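PDB 3B9O: alkane monooxygenase from Geobacillus thermodenitrificans, which belongs to the luciferase-like monooxygenases, a family built on the TIM-barrel fold, and binds flavin mononucleotide. Local coordinates for residues Asp64-Arg67 with Asp71-Val74. Residues are numbered along the deposited sequence; the frame is centred on the assembly and turned at random.
Sequences DVYR and DTAV
Tyr66 and Thr72 carry most of a small, largely buried contact, in which a loop meets the start of the short helix that follows it. The two segments bury 115 Å² between them, and the closest pair of CA atoms, Tyr66 CA and Thr72 CA, is 7.7 Å apart.

The direct contacts are van der Waals in range. Thr72 OG1 lies 3.9 Å from Tyr66 CE2 and equally far from Tyr66 CD2, approaching that side of the ring at a slant. In Tyr66, CG anti to the backbone N (chi1 174°) places the ring with its CD2-CE2 side beside Thr72 OG1. Arg67 adds a looser touch, its CD 4.1 Å from Thr72 OG1. Within the loop, Arg67 CG sits 3.6 Å above the Tyr66 ring plane, over the ring centre, and covers one face.

The polar link is made through water. One molecule donates to Tyr66 O at 3.0 Å and accepts from Thr72 N, also at 3.0 Å, so it spans the space between a loop carbonyl and an amide of the helix's first turn and satisfies both. Thr72 OG1 is 2.9 Å from the same water.

Tyr66 OH is hydrogen-bonded to Glu306 OE1, and Tyr66 also packs on Leu309, while Thr72 touches Glu306 and Ala310. Helix 305-316 thus contacts both partners, where the chain passes from barrel strand 53-57 through the loop into helix 71-75.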
loop_
_atom_site.group_PDB
_atom_site.type_symbol
_atom_site.label_atom_id
_atom_site.label_comp_id
_atom_site.label_asym_id
_atom_site.label_seq_id
_atom_site.Cartn_x
_atom_site.Cartn_y
_atom_site.Cartn_z
ATOM N N ASP A 64 -10.199 -9.251 -16.209
ATOM C CA ASP A 64 -10.909 -9.950 -17.298
ATOM C C ASP A 64 -12.073 -9.097 -17.780
ATOM O O ASP A 64 -13.068 -9.626 -18.258
ATOM C CB ASP A 64 -11.398 -11.338 -16.835
ATOM C CG ASP A 64 -12.342 -11.265 -15.651
ATOM O OD1 ASP A 64 -12.737 -10.141 -15.257
ATOM O OD2 ASP A 64 -12.683 -12.333 -15.086
ATOM N N VAL A 65 -11.959 -7.785 -17.623
ATOM C CA VAL A 65 -13.071 -6.897 -17.982
ATOM C C VAL A 65 -12.896 -6.459 -19.430
ATOM O O VAL A 65 -13.817 -6.601 -20.248
ATOM C CB VAL A 65 -13.231 -5.694 -17.008
ATOM C CG1 VAL A 65 -14.186 -4.642 -17.593
ATOM C CG2 VAL A 65 -13.728 -6.176 -15.630
ATOM N N TYR A 66 -11.706 -5.946 -19.748
ATOM C CA TYR A 66 -11.417 -5.507 -21.098
ATOM C C TYR A 66 -11.488 -6.694 -22.090
ATOM O O TYR A 66 -10.885 -7.757 -21.873
ATOM C CB TYR A 66 -10.078 -4.780 -21.136
ATOM C CG TYR A 66 -9.587 -4.398 -22.519
ATOM C CD1 TYR A 66 -10.232 -3.413 -23.273
ATOM C CD2 TYR A 66 -8.474 -5.022 -23.071
ATOM C CE1 TYR A 66 -9.766 -3.063 -24.538
ATOM C CE2 TYR A 66 -8.003 -4.688 -24.322
ATOM C CZ TYR A 66 -8.662 -3.710 -25.060
ATOM O OH TYR A 66 -8.173 -3.362 -26.300
ATOM N N ARG A 67 -12.271 -6.491 -23.160
ATOM C CA ARG A 67 -12.652 -7.520 -24.140
ATOM C C ARG A 67 -13.291 -8.766 -23.539
ATOM O O ARG A 67 -13.229 -9.853 -24.127
ATOM C CB ARG A 67 -11.479 -7.865 -25.068
ATOM C CG ARG A 67 -10.840 -6.607 -25.687
ATOM C CD ARG A 67 -9.642 -6.897 -26.529
ATOM N NE ARG A 67 -9.977 -7.822 -27.601
ATOM C CZ ARG A 67 -10.029 -7.510 -28.899
ATOM N NH1 ARG A 67 -9.748 -6.269 -29.330
ATOM N NH2 ARG A 67 -10.352 -8.457 -29.769
ATOM N N ASP A 71 -7.725 -12.808 -21.341
ATOM C CA ASP A 71 -6.631 -13.093 -22.294
ATOM C C ASP A 71 -5.616 -11.973 -22.508
ATOM O O ASP A 71 -4.428 -12.245 -22.647
ATOM C CB ASP A 71 -7.130 -13.639 -23.661
ATOM C CG ASP A 71 -7.792 -15.037 -23.544
ATOM O OD1 ASP A 71 -7.776 -15.682 -22.468
ATOM O OD2 ASP A 71 -8.366 -15.494 -24.549
ATOM N N THR A 72 -6.067 -10.725 -22.570
ATOM C CA THR A 72 -5.123 -9.599 -22.663
ATOM C C THR A 72 -4.230 -9.500 -21.418
ATOM O O THR A 72 -3.009 -9.359 -21.530
ATOM C CB THR A 72 -5.839 -8.251 -22.890
ATOM O OG1 THR A 72 -6.590 -8.324 -24.111
ATOM C CG2 THR A 72 -4.839 -7.127 -23.009
ATOM N N ALA A 73 -4.847 -9.579 -20.232
ATOM C CA ALA A 73 -4.086 -9.574 -18.978
ATOM C C ALA A 73 -3.050 -10.697 -18.971
ATOM O O ALA A 73 -1.894 -10.482 -18.596
ATOM C CB ALA A 73 -5.028 -9.700 -17.799
ATOM N N VAL A 74 -3.463 -11.896 -19.409
ATOM C CA VAL A 74 -2.570 -13.055 -19.467
ATOM C C VAL A 74 -1.397 -12.771 -20.437
ATOM O O VAL A 74 -0.220 -12.920 -20.069
ATOM C CB VAL A 74 -3.335 -14.399 -19.785
ATOM C CG1 VAL A 74 -2.354 -15.510 -20.068
ATOM C CG2 VAL A 74 -4.272 -14.817 -18.600
HETATM O O HOH W 1 -8.895 -9.721 -22.995
#